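Local coordinates for xylanase and alpha-amylase inhibitor protein (Scadoxus multiflorus, PDB 3MU7) that inhibits xylanase and alpha-amylase, using a TIM-barrel scaffold related to the family 18 glycosyl hydrolases, at residues A6-Q11 with M252-Y257; G33-F38 with L72-P77; D122-H127 with T153-C158; V179-N184 with V213-P218; N183-S188 with A224-M229. All blocks are in the same frame, centred on the assembly; numbering follows the deposited sequence.

Contact 1. Residues A6-Q11 with M252-Y257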
# COMPACT_ATOMS: atom_id res chain seq x y z
N ALA A 6 -8.48 -0.65 -0.38
CA ALA A 6 -7.26 0.07 -0.73
C ALA A 6 -6.83 -0.42 -2.11
O ALA A 6 -6.93 -1.60 -2.42
CB ALA A 6 -6.17 -0.20 0.28
N VAL A 7 -6.33 0.48 -2.95
CA VAL A 7 -5.87 0.08 -4.27
C VAL A 7 -4.55 0.75 -4.61
O VAL A 7 -4.35 1.93 -4.29
CB VAL A 7 -6.96 0.36 -5.35
CG1 VAL A 7 -7.16 1.85 -5.59
CG2 VAL A 7 -6.65 -0.36 -6.66
N TYR A 8 -3.65 0.01 -5.24
CA TYR A 8 -2.43 0.59 -5.77
C TYR A 8 -2.71 1.27 -7.10
O TYR A 8 -3.44 0.74 -7.95
CB TYR A 8 -1.34 -0.46 -5.93
CG TYR A 8 -0.61 -0.76 -4.65
CD1 TYR A 8 -1.04 -1.78 -3.80
CD2 TYR A 8 0.50 -0.01 -4.27
CE1 TYR A 8 -0.35 -2.06 -2.61
CE2 TYR A 8 1.20 -0.28 -3.09
CZ TYR A 8 0.75 -1.31 -2.27
OH TYR A 8 1.41 -1.61 -1.10
N TRP A 9 -2.10 2.44 -7.28
CA TRP A 9 -2.21 3.23 -8.49
C TRP A 9 -0.79 3.60 -8.93
O TRP A 9 0.11 3.71 -8.08
CB TRP A 9 -3.04 4.49 -8.24
CG TRP A 9 -3.28 5.30 -9.48
CD1 TRP A 9 -4.33 5.18 -10.33
CD2 TRP A 9 -2.42 6.31 -10.02
NE1 TRP A 9 -4.20 6.07 -11.37
CE2 TRP A 9 -3.03 6.77 -11.21
CE3 TRP A 9 -1.21 6.88 -9.62
CZ2 TRP A 9 -2.46 7.76 -12.01
CZ3 TRP A 9 -0.64 7.87 -10.42
CH2 TRP A 9 -1.27 8.30 -11.60
N GLY A 10 -0.58 3.77 -10.23
CA GLY A 10 0.70 4.26 -10.74
C GLY A 10 1.48 3.26 -11.56
O GLY A 10 2.61 3.55 -11.97
N GLN A 11 0.88 2.10 -11.80
CA GLN A 11 1.55 0.95 -12.41
C GLN A 11 1.53 0.90 -13.94
O GLN A 11 2.17 0.03 -14.52
CB GLN A 11 0.98 -0.36 -11.85
CG GLN A 11 1.33 -0.61 -10.38
CD GLN A 11 0.67 0.38 -9.42
OE1 GLN A 11 -0.55 0.51 -9.39
NE2 GLN A 11 1.49 1.05 -8.62
N MET A 252 -7.33 -5.08 -0.09
CA MET A 252 -6.46 -4.29 -0.95
C MET A 252 -6.44 -4.97 -2.32
O MET A 252 -6.50 -6.20 -2.40
CB MET A 252 -5.07 -4.19 -0.33
CG MET A 252 -4.01 -3.50 -1.20
SD MET A 252 -3.20 -4.58 -2.41
CE MET A 252 -1.98 -5.37 -1.37
N LEU A 253 -6.39 -4.17 -3.38
CA LEU A 253 -6.34 -4.70 -4.74
C LEU A 253 -5.09 -4.29 -5.48
O LEU A 253 -4.73 -3.10 -5.54
CB LEU A 253 -7.59 -4.29 -5.53
CG LEU A 253 -8.90 -4.93 -5.07
CD1 LEU A 253 -10.06 -4.30 -5.81
CD2 LEU A 253 -8.89 -6.43 -5.26
N TRP A 254 -4.46 -5.28 -6.07
CA TRP A 254 -3.34 -5.08 -6.98
C TRP A 254 -3.91 -5.33 -8.39
O TRP A 254 -4.12 -6.45 -8.76
CB TRP A 254 -2.23 -6.11 -6.68
CG TRP A 254 -1.05 -5.86 -7.62
CD1 TRP A 254 -0.76 -6.49 -8.78
CD2 TRP A 254 -0.05 -4.86 -7.45
NE1 TRP A 254 0.37 -5.94 -9.34
CE2 TRP A 254 0.82 -4.93 -8.55
CE3 TRP A 254 0.20 -3.94 -6.45
CZ2 TRP A 254 1.92 -4.06 -8.67
CZ3 TRP A 254 1.24 -3.09 -6.59
CH2 TRP A 254 2.12 -3.18 -7.68
N ASP A 255 -4.24 -4.29 -9.14
CA ASP A 255 -4.00 -2.87 -8.89
C ASP A 255 -5.04 -2.09 -9.77
O ASP A 255 -5.77 -2.67 -10.49
CB ASP A 255 -2.58 -2.43 -9.29
CG ASP A 255 -2.23 -2.79 -10.74
OD1 ASP A 255 -3.07 -2.96 -11.56
OD2 ASP A 255 -1.06 -2.97 -10.95
N SER A 256 -5.05 -0.79 -9.65
CA SER A 256 -6.08 0.05 -10.30
C SER A 256 -6.17 -0.21 -11.82
O SER A 256 -7.24 -0.34 -12.36
CB SER A 256 -5.81 1.51 -10.01
OG SER A 256 -6.79 2.37 -10.60
N TYR A 257 -5.01 -0.32 -12.44
CA TYR A 257 -4.95 -0.61 -13.87
C TYR A 257 -5.79 -1.83 -14.21
O TYR A 257 -6.64 -1.78 -15.10
CB TYR A 257 -3.49 -0.81 -14.27
CG TYR A 257 -3.23 -1.19 -15.69
CD1 TYR A 257 -3.61 -0.36 -16.75
CD2 TYR A 257 -2.52 -2.35 -15.99
CE1 TYR A 257 -3.33 -0.71 -18.06
CE2 TYR A 257 -2.23 -2.70 -17.30
CZ TYR A 257 -2.63 -1.88 -18.32
OH TYR A 257 -2.34 -2.24 -19.62
O HOH W 1 -2.50 0.58 -11.40
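Tyr8 lies with one face of its ring against the indole of Trp254: Tyr8 CG is 3.6 Å from Trp254 CZ3, and the planes incline obliquely at 58°. Met252, its chain bent at chi2 (-85°) and chi3, brings SD in the plane of the same ring, 3.8 Å from Tyr8 CD1, as a Met-aromatic contact. Gln11 slides past Asp255, its CG 3.4 Å from Asp255 OD2. These side chains stand where the first and last strands of the TIM barrel close the cylinder in parallel. Leu253 N donates to Ala6 O (2.8 Å) and Tyr8 N to Leu253 O (3.3 Å); beyond the cis peptide before Asp255, Ser256 N reaches Tyr8 O at 2.8 Å. Water 1 links Gln11 OE1 to Tyr257 N. Farther out, Tyr8 OH bonds to Asp122 and His124. A leucine here, lacking hydroxyl and ring, would probably leave Asp122 and His124 without their shared partner and Trp254 and Met252 SD without the ring they pack against. Ser256 OG is held by Arg16 and Thr21.

Contact 2. Residues G33-F38 with L72-P77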
# COMPACT_ATOMS: atom_id res chain seq x y z
N GLY A 33 2.30 4.13 -6.22
CA GLY A 33 3.57 3.40 -6.23
C GLY A 33 4.38 3.77 -7.45
O GLY A 33 3.82 3.87 -8.54
N PHE A 34 5.70 3.97 -7.34
CA PHE A 34 6.52 3.76 -6.13
C PHE A 34 7.69 4.73 -6.11
O PHE A 34 8.21 5.12 -7.17
CB PHE A 34 7.12 2.35 -6.11
CG PHE A 34 6.10 1.27 -5.97
CD1 PHE A 34 5.64 0.90 -4.72
CD2 PHE A 34 5.57 0.65 -7.10
CE1 PHE A 34 4.66 -0.07 -4.59
CE2 PHE A 34 4.59 -0.31 -6.98
CZ PHE A 34 4.13 -0.68 -5.73
N LEU A 35 8.13 5.09 -4.91
CA LEU A 35 9.48 5.63 -4.74
C LEU A 35 10.37 4.39 -4.67
O LEU A 35 10.55 3.80 -3.59
CB LEU A 35 9.59 6.48 -3.48
CG LEU A 35 10.89 7.28 -3.38
CD1 LEU A 35 10.80 8.57 -4.19
CD2 LEU A 35 11.26 7.59 -1.94
N ASN A 36 10.88 3.98 -5.82
CA ASN A 36 11.58 2.71 -5.95
C ASN A 36 13.10 2.81 -5.95
O ASN A 36 13.78 1.80 -6.13
CB ASN A 36 11.11 1.98 -7.21
CG ASN A 36 11.72 2.55 -8.46
OD1 ASN A 36 12.05 3.73 -8.53
ND2 ASN A 36 11.91 1.69 -9.47
N THR A 37 13.60 4.02 -5.76
CA THR A 37 15.03 4.29 -5.78
C THR A 37 15.39 5.13 -4.58
O THR A 37 14.87 6.24 -4.41
CB THR A 37 15.42 5.04 -7.07
OG1 THR A 37 14.98 4.29 -8.20
CG2 THR A 37 16.93 5.23 -7.15
N PHE A 38 16.25 4.59 -3.72
CA PHE A 38 16.81 5.30 -2.58
C PHE A 38 17.88 4.45 -1.93
O PHE A 38 17.97 3.26 -2.20
CB PHE A 38 15.73 5.69 -1.54
CG PHE A 38 14.89 4.54 -1.04
CD1 PHE A 38 15.36 3.66 -0.07
CD2 PHE A 38 13.60 4.35 -1.53
CE1 PHE A 38 14.56 2.61 0.41
CE2 PHE A 38 12.80 3.31 -1.06
CZ PHE A 38 13.28 2.44 -0.09
N LEU A 72 1.87 7.51 -0.43
CA LEU A 72 2.99 7.18 -1.29
C LEU A 72 3.62 5.90 -0.79
O LEU A 72 3.92 5.75 0.40
CB LEU A 72 4.06 8.28 -1.27
CG LEU A 72 5.36 8.00 -2.04
CD1 LEU A 72 5.11 7.85 -3.54
CD2 LEU A 72 6.40 9.07 -1.76
N SER A 73 3.82 4.97 -1.71
CA SER A 73 4.47 3.71 -1.39
C SER A 73 5.96 3.75 -1.71
O SER A 73 6.36 4.12 -2.82
CB SER A 73 3.79 2.57 -2.14
OG SER A 73 4.28 1.31 -1.71
N ILE A 74 6.76 3.35 -0.73
CA ILE A 74 8.21 3.23 -0.90
C ILE A 74 8.57 1.77 -1.18
O ILE A 74 7.95 0.84 -0.64
CB ILE A 74 9.00 3.80 0.31
CG1 ILE A 74 8.68 3.04 1.60
CG2 ILE A 74 8.73 5.30 0.45
CD1 ILE A 74 9.59 3.41 2.76
N GLY A 75 9.53 1.59 -2.07
CA GLY A 75 10.07 0.28 -2.45
C GLY A 75 9.36 -0.20 -3.72
O GLY A 75 9.51 0.39 -4.71
N GLY A 76 8.56 -1.23 -3.62
CA GLY A 76 7.84 -1.80 -4.72
C GLY A 76 8.33 -3.21 -5.08
O GLY A 76 9.25 -3.70 -4.47
N PRO A 77 7.70 -3.82 -6.08
CA PRO A 77 8.00 -5.22 -6.40
C PRO A 77 9.48 -5.45 -6.67
O PRO A 77 10.02 -6.50 -6.31
CB PRO A 77 7.16 -5.48 -7.64
CG PRO A 77 6.01 -4.55 -7.52
CD PRO A 77 6.55 -3.32 -6.85
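Two neighbouring parallel strands of the TIM barrel, 29-37 and 69-76, with strand 45-46 and helix 56-65 between them in the chain, meet where Leu35 lies beside Ile74. Leu35 N donates to Ser73 O (2.9 Å) and Leu35 O accepts from Gly75 N (2.9 Å), the second donor standing above the carbonyl plane. Leu35 CD2 touches Ile74 CG2 at 4.2 Å, on the face that helix 86-101 covers with Leu92 and Tyr95. Phe34, which follows a cis peptide, packs instead on the backbone of Gly76 and the ring of Pro77: with CG beside the backbone N (chi1 -66°), its ring takes Gly76 CA over one face, 3.6 Å from the centroid and 17° off the normal, and Pro77 CD as a second CH-pi donor there, 3.6 Å from Phe34 CE2. At the ring's edge lies Ser73 OG, 3.2 Å from Phe34 CE1, its hydroxyl bonded to Asp122. Phe38 turns an edge of its ring to the backbone, CE2 being 3.8 Å from Gly75 N. A CB at Gly76 would run into Phe34 CG, and the backbone angles there would also jam it against Gly75 O. The close fit of backbone and ring, with an oxygen at the rim and C-H groups above, is likely to hold Phe34 at a fixed rotation beside His124, whose ring it meets edge-to-face.

Contact 3. Residues D122-H127 with T153-C158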
# COMPACT_ATOMS: atom_id res chain seq x y z
N ASP A 122 3.38 4.17 2.66
CA ASP A 122 3.20 2.72 2.61
C ASP A 122 4.55 2.04 2.39
O ASP A 122 5.28 2.36 1.45
CB ASP A 122 2.25 2.39 1.46
CG ASP A 122 2.08 0.91 1.23
OD1 ASP A 122 1.56 0.23 2.14
OD2 ASP A 122 2.44 0.44 0.13
N PHE A 123 4.89 1.10 3.27
CA PHE A 123 6.15 0.35 3.19
C PHE A 123 5.92 -0.91 2.36
O PHE A 123 5.44 -1.93 2.87
CB PHE A 123 6.62 -0.09 4.59
CG PHE A 123 7.29 0.99 5.42
CD1 PHE A 123 8.45 0.69 6.11
CD2 PHE A 123 6.75 2.27 5.54
CE1 PHE A 123 9.08 1.64 6.93
CE2 PHE A 123 7.37 3.23 6.34
CZ PHE A 123 8.54 2.91 7.04
N HIS A 124 6.25 -0.86 1.07
CA HIS A 124 6.12 -2.02 0.19
C HIS A 124 7.53 -2.58 -0.06
O HIS A 124 8.02 -2.64 -1.19
CB HIS A 124 5.42 -1.62 -1.12
CG HIS A 124 4.94 -2.77 -1.96
ND1 HIS A 124 3.60 -3.00 -2.20
CD2 HIS A 124 5.61 -3.74 -2.63
CE1 HIS A 124 3.47 -4.06 -2.98
NE2 HIS A 124 4.67 -4.52 -3.26
N ILE A 125 8.18 -2.99 1.02
CA ILE A 125 9.57 -3.44 0.99
C ILE A 125 9.60 -4.92 0.67
O ILE A 125 9.19 -5.75 1.48
CB ILE A 125 10.29 -3.13 2.33
CG1 ILE A 125 10.15 -1.65 2.71
CG2 ILE A 125 11.75 -3.58 2.27
CD1 ILE A 125 10.54 -0.64 1.61
N GLU A 126 10.11 -5.23 -0.52
CA GLU A 126 10.04 -6.58 -1.07
C GLU A 126 11.39 -7.29 -1.07
O GLU A 126 11.46 -8.48 -1.39
CB GLU A 126 9.43 -6.53 -2.48
CG GLU A 126 8.95 -7.88 -3.02
CD GLU A 126 7.72 -8.46 -2.27
OE1 GLU A 126 6.66 -7.76 -2.20
OE2 GLU A 126 7.82 -9.57 -1.80
N HIS A 127 12.46 -6.60 -0.73
CA HIS A 127 13.80 -7.17 -0.64
C HIS A 127 14.62 -6.34 0.31
O HIS A 127 14.35 -5.21 0.55
CB HIS A 127 14.47 -7.25 -2.03
CG HIS A 127 14.78 -5.91 -2.61
ND1 HIS A 127 14.10 -5.38 -3.66
CD2 HIS A 127 15.70 -5.00 -2.26
CE1 HIS A 127 14.61 -4.21 -3.97
NE2 HIS A 127 15.55 -3.93 -3.10
N THR A 153 1.65 2.55 6.71
CA THR A 153 1.09 1.24 6.35
C THR A 153 2.19 0.35 5.81
O THR A 153 3.28 0.83 5.49
CB THR A 153 -0.05 1.37 5.32
OG1 THR A 153 0.47 1.92 4.10
CG2 THR A 153 -1.15 2.29 5.82
N ALA A 154 1.92 -0.95 5.73
CA ALA A 154 2.89 -1.91 5.19
C ALA A 154 2.21 -2.94 4.31
O ALA A 154 1.03 -3.27 4.50
CB ALA A 154 3.66 -2.59 6.31
N ALA A 155 2.98 -3.48 3.36
CA ALA A 155 2.49 -4.46 2.40
C ALA A 155 3.37 -5.71 2.41
O ALA A 155 4.10 -5.97 1.46
CB ALA A 155 2.45 -3.85 1.00
N PRO A 156 3.32 -6.49 3.51
CA PRO A 156 4.13 -7.70 3.57
C PRO A 156 3.63 -8.78 2.61
O PRO A 156 2.47 -8.75 2.16
CB PRO A 156 3.94 -8.15 5.02
CG PRO A 156 2.56 -7.68 5.36
CD PRO A 156 2.47 -6.33 4.71
N GLN A 157 4.50 -9.73 2.33
CA GLN A 157 4.10 -10.98 1.70
C GLN A 157 3.35 -11.84 2.72
O GLN A 157 3.28 -11.49 3.91
CB GLN A 157 5.32 -11.69 1.13
CG GLN A 157 5.91 -10.99 -0.07
CD GLN A 157 7.11 -11.73 -0.61
OE1 GLN A 157 6.99 -12.61 -1.46
NE2 GLN A 157 8.30 -11.38 -0.11
N CYS A 158 2.76 -12.95 2.28
CA CYS A 158 1.78 -13.63 3.13
C CYS A 158 2.28 -14.69 4.10
O CYS A 158 1.49 -15.26 4.85
CB CYS A 158 0.56 -14.13 2.34
SG CYS A 158 0.86 -15.21 0.93
O HOH W 2 6.76 -7.05 1.01
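Asp122 has its carboxylate gripped at both oxygens. Thr153 OG1 donates to the anti lone pair of Asp122 OD1 over 2.8 Å, and the same oxygen bonds to Trp178 NE1, while Asp122 OD2 meets the hydroxyls of Tyr8 and Ser73. With CG anti to the backbone N (chi1 175°), the group reaches into the barrel beside Thr153. The parallel strands are laced by Phe123 N to Thr153 O (2.8 Å) and Ala155 N to Phe123 O (2.9 Å). His124 brings ND1 to 3.5 Å from Ala155 CB, that nitrogen bonding to Tyr8 OH. Segment 122-127 holds the end of the family 18 DxxDxDxE signature, with His124 where active relatives usually carry an aspartate and Glu126 where they have the catalytic acid. Gln180 NE2 bonds to Glu126 OE1. The placing of Glu126 against Gln157 is doubtful. Water 2 lies 2.8 Å from Ile125 O and 2.9 Å from Ala155 O. With partners on both oxygens, the Asp122 carboxylate probably has little freedom to turn.

Contact 4. Residues V179-N184 with V213-P218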
# COMPACT_ATOMS: atom_id res chain seq x y z
N VAL A 179 -1.86 -7.50 3.51
CA VAL A 179 -1.05 -8.67 3.26
C VAL A 179 -1.25 -9.12 1.81
O VAL A 179 -2.40 -9.23 1.35
CB VAL A 179 -1.43 -9.81 4.23
CG1 VAL A 179 -0.58 -11.04 3.99
CG2 VAL A 179 -1.29 -9.35 5.69
N GLN A 180 -0.16 -9.38 1.10
CA GLN A 180 -0.24 -9.83 -0.28
C GLN A 180 -0.56 -11.31 -0.35
O GLN A 180 0.34 -12.15 -0.28
CB GLN A 180 1.06 -9.55 -1.01
CG GLN A 180 1.49 -8.10 -1.04
CD GLN A 180 2.82 -7.95 -1.74
OE1 GLN A 180 2.95 -8.31 -2.91
NE2 GLN A 180 3.81 -7.44 -1.03
N PHE A 181 -1.84 -11.64 -0.46
CA PHE A 181 -2.25 -13.03 -0.63
C PHE A 181 -2.20 -13.41 -2.11
O PHE A 181 -3.20 -13.81 -2.71
CB PHE A 181 -3.62 -13.28 0.00
CG PHE A 181 -3.63 -13.13 1.50
CD1 PHE A 181 -3.00 -14.06 2.32
CD2 PHE A 181 -4.27 -12.05 2.10
CE1 PHE A 181 -3.02 -13.92 3.70
CE2 PHE A 181 -4.30 -11.91 3.48
CZ PHE A 181 -3.67 -12.85 4.28
N TYR A 182 -1.02 -13.27 -2.69
CA TYR A 182 -0.80 -13.61 -4.09
C TYR A 182 0.69 -13.74 -4.34
O TYR A 182 1.50 -13.41 -3.46
CB TYR A 182 -1.46 -12.60 -5.05
CG TYR A 182 -1.18 -11.14 -4.76
CD1 TYR A 182 -0.12 -10.49 -5.38
CD2 TYR A 182 -1.98 -10.41 -3.87
CE1 TYR A 182 0.14 -9.15 -5.13
CE2 TYR A 182 -1.71 -9.07 -3.61
CZ TYR A 182 -0.66 -8.45 -4.24
OH TYR A 182 -0.41 -7.12 -3.97
N ASN A 183 1.06 -14.25 -5.51
CA ASN A 183 2.45 -14.59 -5.83
C ASN A 183 3.12 -15.41 -4.73
O ASN A 183 4.28 -15.18 -4.40
CB ASN A 183 3.28 -13.34 -6.11
CG ASN A 183 2.78 -12.58 -7.31
OD1 ASN A 183 2.38 -13.17 -8.31
ND2 ASN A 183 2.78 -11.25 -7.21
N ASN A 184 2.36 -16.34 -4.15
CA ASN A 184 2.83 -17.13 -3.02
C ASN A 184 1.81 -18.23 -2.75
O ASN A 184 0.99 -18.10 -1.85
CB ASN A 184 2.95 -16.21 -1.80
CG ASN A 184 4.16 -16.51 -0.94
OD1 ASN A 184 4.67 -17.64 -0.94
ND2 ASN A 184 4.62 -15.51 -0.21
N VAL A 213 -5.95 -5.15 9.53
CA VAL A 213 -5.33 -6.04 8.55
C VAL A 213 -6.29 -6.16 7.36
O VAL A 213 -7.47 -6.53 7.52
CB VAL A 213 -5.01 -7.44 9.13
CG1 VAL A 213 -4.29 -8.30 8.10
CG2 VAL A 213 -4.17 -7.33 10.41
N PHE A 214 -5.78 -5.81 6.19
CA PHE A 214 -6.52 -5.93 4.94
C PHE A 214 -6.00 -7.14 4.17
O PHE A 214 -4.80 -7.44 4.21
CB PHE A 214 -6.28 -4.70 4.06
CG PHE A 214 -6.94 -3.42 4.55
CD1 PHE A 214 -6.48 -2.76 5.69
CD2 PHE A 214 -7.98 -2.85 3.82
CE1 PHE A 214 -7.08 -1.57 6.10
CE2 PHE A 214 -8.57 -1.66 4.22
CZ PHE A 214 -8.12 -1.02 5.37
N LEU A 215 -6.89 -7.82 3.45
CA LEU A 215 -6.47 -8.92 2.57
C LEU A 215 -6.21 -8.39 1.17
O LEU A 215 -7.11 -7.84 0.54
CB LEU A 215 -7.52 -10.03 2.52
CG LEU A 215 -7.84 -10.74 3.83
CD1 LEU A 215 -9.11 -10.18 4.44
CD2 LEU A 215 -7.99 -12.23 3.57
N GLY A 216 -4.97 -8.54 0.72
CA GLY A 216 -4.58 -8.12 -0.63
C GLY A 216 -4.79 -9.22 -1.65
O GLY A 216 -4.31 -10.34 -1.47
N PHE A 217 -5.50 -8.87 -2.72
CA PHE A 217 -5.80 -9.79 -3.81
C PHE A 217 -5.48 -9.18 -5.16
O PHE A 217 -5.57 -7.96 -5.33
CB PHE A 217 -7.28 -10.16 -3.81
CG PHE A 217 -7.70 -11.02 -2.67
CD1 PHE A 217 -8.46 -10.51 -1.64
CD2 PHE A 217 -7.34 -12.37 -2.63
CE1 PHE A 217 -8.85 -11.32 -0.56
CE2 PHE A 217 -7.73 -13.18 -1.56
CZ PHE A 217 -8.48 -12.65 -0.53
N PRO A 218 -5.15 -10.01 -6.17
CA PRO A 218 -5.02 -9.50 -7.54
C PRO A 218 -6.38 -9.17 -8.12
O PRO A 218 -7.36 -9.88 -7.88
CB PRO A 218 -4.40 -10.68 -8.31
CG PRO A 218 -3.98 -11.68 -7.29
CD PRO A 218 -4.83 -11.45 -6.08
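A beta-alpha-beta crossover, strand 176-180 to helix 195-207 to strand 213-218, brings Val179 and Phe181 against Leu215 and Gly216. Val179 N donates to Phe214 O at 3.0 Å, Gly216 N to Val179 O at 2.7 Å, and Phe181 N to Gly216 O at 3.0 Å. Gly216 must be bare: a CB there would clash with Val179 O. Phe181, at the centre of an inverse gamma turn, lays CE2 3.7 Å from Leu215 CD2, with Gly216 N near the plane of its ring; Val179 CG2 meets Val213 CG1 at 4.0 Å. Beyond the turn the Tyr182 side chain swings to the other side, its CG between the backbone N and the carbonyl carbon (chi1 49°). There Tyr182 CB is 3.5 Å from Pro218 CG, the two side chains running in opposite directions, and its ring edge faces Gly216 O, 3.3 Å from Tyr182 CD2. Replacing Tyr182 with an alanine would probably open a gap beside Pro218 and Gly216 O and leave Met252 CE without the phenol hydroxyl it packs on. Apolar side chains turned to helix 195-207, Val179 on Trp204 and Leu215 on Trp201, backing a parallel pair of strands, are the regular pattern of the TIM barrel wall.

Contact 5. Residues N183-S188 with A224-M229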
# COMPACT_ATOMS: atom_id res chain seq x y z
N ASN A 183 1.06 -14.25 -5.51
CA ASN A 183 2.45 -14.59 -5.83
C ASN A 183 3.12 -15.41 -4.73
O ASN A 183 4.28 -15.18 -4.40
CB ASN A 183 3.28 -13.34 -6.11
CG ASN A 183 2.78 -12.58 -7.31
OD1 ASN A 183 2.38 -13.17 -8.31
ND2 ASN A 183 2.78 -11.25 -7.21
N ASN A 184 2.36 -16.34 -4.15
CA ASN A 184 2.83 -17.13 -3.02
C ASN A 184 1.81 -18.23 -2.75
O ASN A 184 0.99 -18.10 -1.85
CB ASN A 184 2.95 -16.21 -1.80
CG ASN A 184 4.16 -16.51 -0.94
OD1 ASN A 184 4.67 -17.64 -0.94
ND2 ASN A 184 4.62 -15.51 -0.21
N PRO A 185 1.84 -19.32 -3.55
CA PRO A 185 0.79 -20.35 -3.44
C PRO A 185 0.61 -20.93 -2.03
O PRO A 185 -0.51 -21.31 -1.66
CB PRO A 185 1.25 -21.42 -4.43
CG PRO A 185 1.98 -20.66 -5.47
CD PRO A 185 2.71 -19.57 -4.72
N GLN A 186 1.68 -20.97 -1.24
CA GLN A 186 1.61 -21.53 0.11
C GLN A 186 0.69 -20.77 1.07
O GLN A 186 0.25 -21.34 2.07
CB GLN A 186 3.01 -21.63 0.71
CG GLN A 186 3.66 -20.30 1.03
CD GLN A 186 5.13 -20.44 1.35
OE1 GLN A 186 5.53 -21.35 2.09
NE2 GLN A 186 5.94 -19.56 0.80
N CYS A 187 0.38 -19.51 0.77
CA CYS A 187 -0.49 -18.71 1.64
C CYS A 187 -1.59 -17.96 0.90
O CYS A 187 -2.22 -17.07 1.46
CB CYS A 187 0.33 -17.76 2.54
SG CYS A 187 1.69 -16.87 1.75
N SER A 188 -1.84 -18.35 -0.35
CA SER A 188 -2.84 -17.70 -1.19
C SER A 188 -3.88 -18.70 -1.66
O SER A 188 -3.74 -19.91 -1.45
CB SER A 188 -2.16 -17.07 -2.41
OG SER A 188 -1.10 -16.23 -2.00
N ALA A 224 -1.17 -10.83 -11.39
CA ALA A 224 -0.20 -11.52 -10.55
C ALA A 224 0.14 -12.87 -11.17
O ALA A 224 -0.63 -13.38 -11.98
CB ALA A 224 -0.76 -11.72 -9.15
N GLY A 225 1.29 -13.43 -10.80
CA GLY A 225 1.72 -14.74 -11.28
C GLY A 225 0.83 -15.87 -10.81
O GLY A 225 0.66 -16.87 -11.50
N SER A 226 0.28 -15.70 -9.61
CA SER A 226 -0.62 -16.68 -9.00
C SER A 226 -1.40 -16.02 -7.87
O SER A 226 -1.04 -14.93 -7.41
CB SER A 226 0.17 -17.88 -8.46
OG SER A 226 1.05 -17.49 -7.42
N GLY A 227 -2.46 -16.69 -7.44
CA GLY A 227 -3.25 -16.25 -6.30
C GLY A 227 -4.56 -15.55 -6.62
O GLY A 227 -5.29 -15.17 -5.72
N TYR A 228 -4.89 -15.38 -7.91
CA TYR A 228 -6.17 -14.75 -8.24
C TYR A 228 -7.33 -15.57 -7.71
O TYR A 228 -7.37 -16.73 -7.88
CB TYR A 228 -6.33 -14.58 -9.77
CG TYR A 228 -7.66 -14.00 -10.15
CD1 TYR A 228 -7.93 -12.65 -9.95
CD2 TYR A 228 -8.69 -14.81 -10.63
CE1 TYR A 228 -9.15 -12.11 -10.25
CE2 TYR A 228 -9.91 -14.27 -10.95
CZ TYR A 228 -10.14 -12.93 -10.75
OH TYR A 228 -11.34 -12.37 -11.00
N MET A 229 -8.22 -14.87 -7.07
CA MET A 229 -9.42 -15.42 -6.51
C MET A 229 -10.59 -14.58 -6.95
O MET A 229 -10.67 -13.43 -6.73
CB MET A 229 -9.30 -15.39 -4.98
CG MET A 229 -10.44 -16.12 -4.27
SD MET A 229 -10.07 -16.23 -2.48
CE MET A 229 -11.34 -17.44 -1.94
O HOH W 3 -0.20 -17.14 -5.09
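Asn183 binds the neighbouring loop with both backbone and side chain. Asn183 N donates to Ser226 O over 2.9 Å, nearly straight at 172° though the donor stands above the carbonyl plane, and Asn183 OD1 accepts from Gly225 N at 2.7 Å in the carbonyl plane, a more bent bond of 134° at the hydrogen. With CG beside its backbone N (chi1 -62°), the amide leans toward the other loop, and OD1 also comes to 3.6 Å from Ala224 CB. Water 3 extends the junction, accepting from Asn184 N at 2.8 Å and bonding to Ser226 OG at 2.7 Å. Both segments are irregular loops that follow adjacent barrel strands, 176-180 and 213-218, and precede helices 195-207 and 231-242, so the contact ties neighbouring beta-alpha loops at the mouth of the TIM barrel. The first loop is folded on itself: Asn184 O takes Ser188 OG (2.8 Å) and Cys187 N from opposite faces of its plane, while Gln186 NE2 donates to Asn184 OD1 at 2.9 Å. A disulfide from Cys187 to Cys158 anchors it to the loop after strand 151-154. Packing is thin: Ser188 CB rests 4.1 Å from Gly227 CA, and Pro185 lies beside Ser226 OG. The backbone angles of Gly227 would jam a CB against Ser226 O. A di(hydroxyethyl)ether molecule, probably from the crystallisation liquor, bonds to Ala224 O.

Contacts 1 to 4 are buried and join neighbouring parallel strands of one barrel, whereas contact 5 lies at the surface between loops, its centre about 17 Å from the chain's centre. Contact 1 closes the ring and meets contact 3 at Tyr8 OH, and contact 2 reaches the same carboxylate of Asp122 through Ser73 OG. Contact 4 is hydrophobic at its outer face and hydrogen-bonds to contact 1 through Met252. Contact 5 shares Asn183 and Asn184 with contact 4 and joins contact 3 through the Cys158-Cys187 disulfide. Backbone ladders run through contacts 1 to 4; ring packing adds to 1, 2 and 4, a carboxylate network to 3, and water and amide bonds hold contact 5.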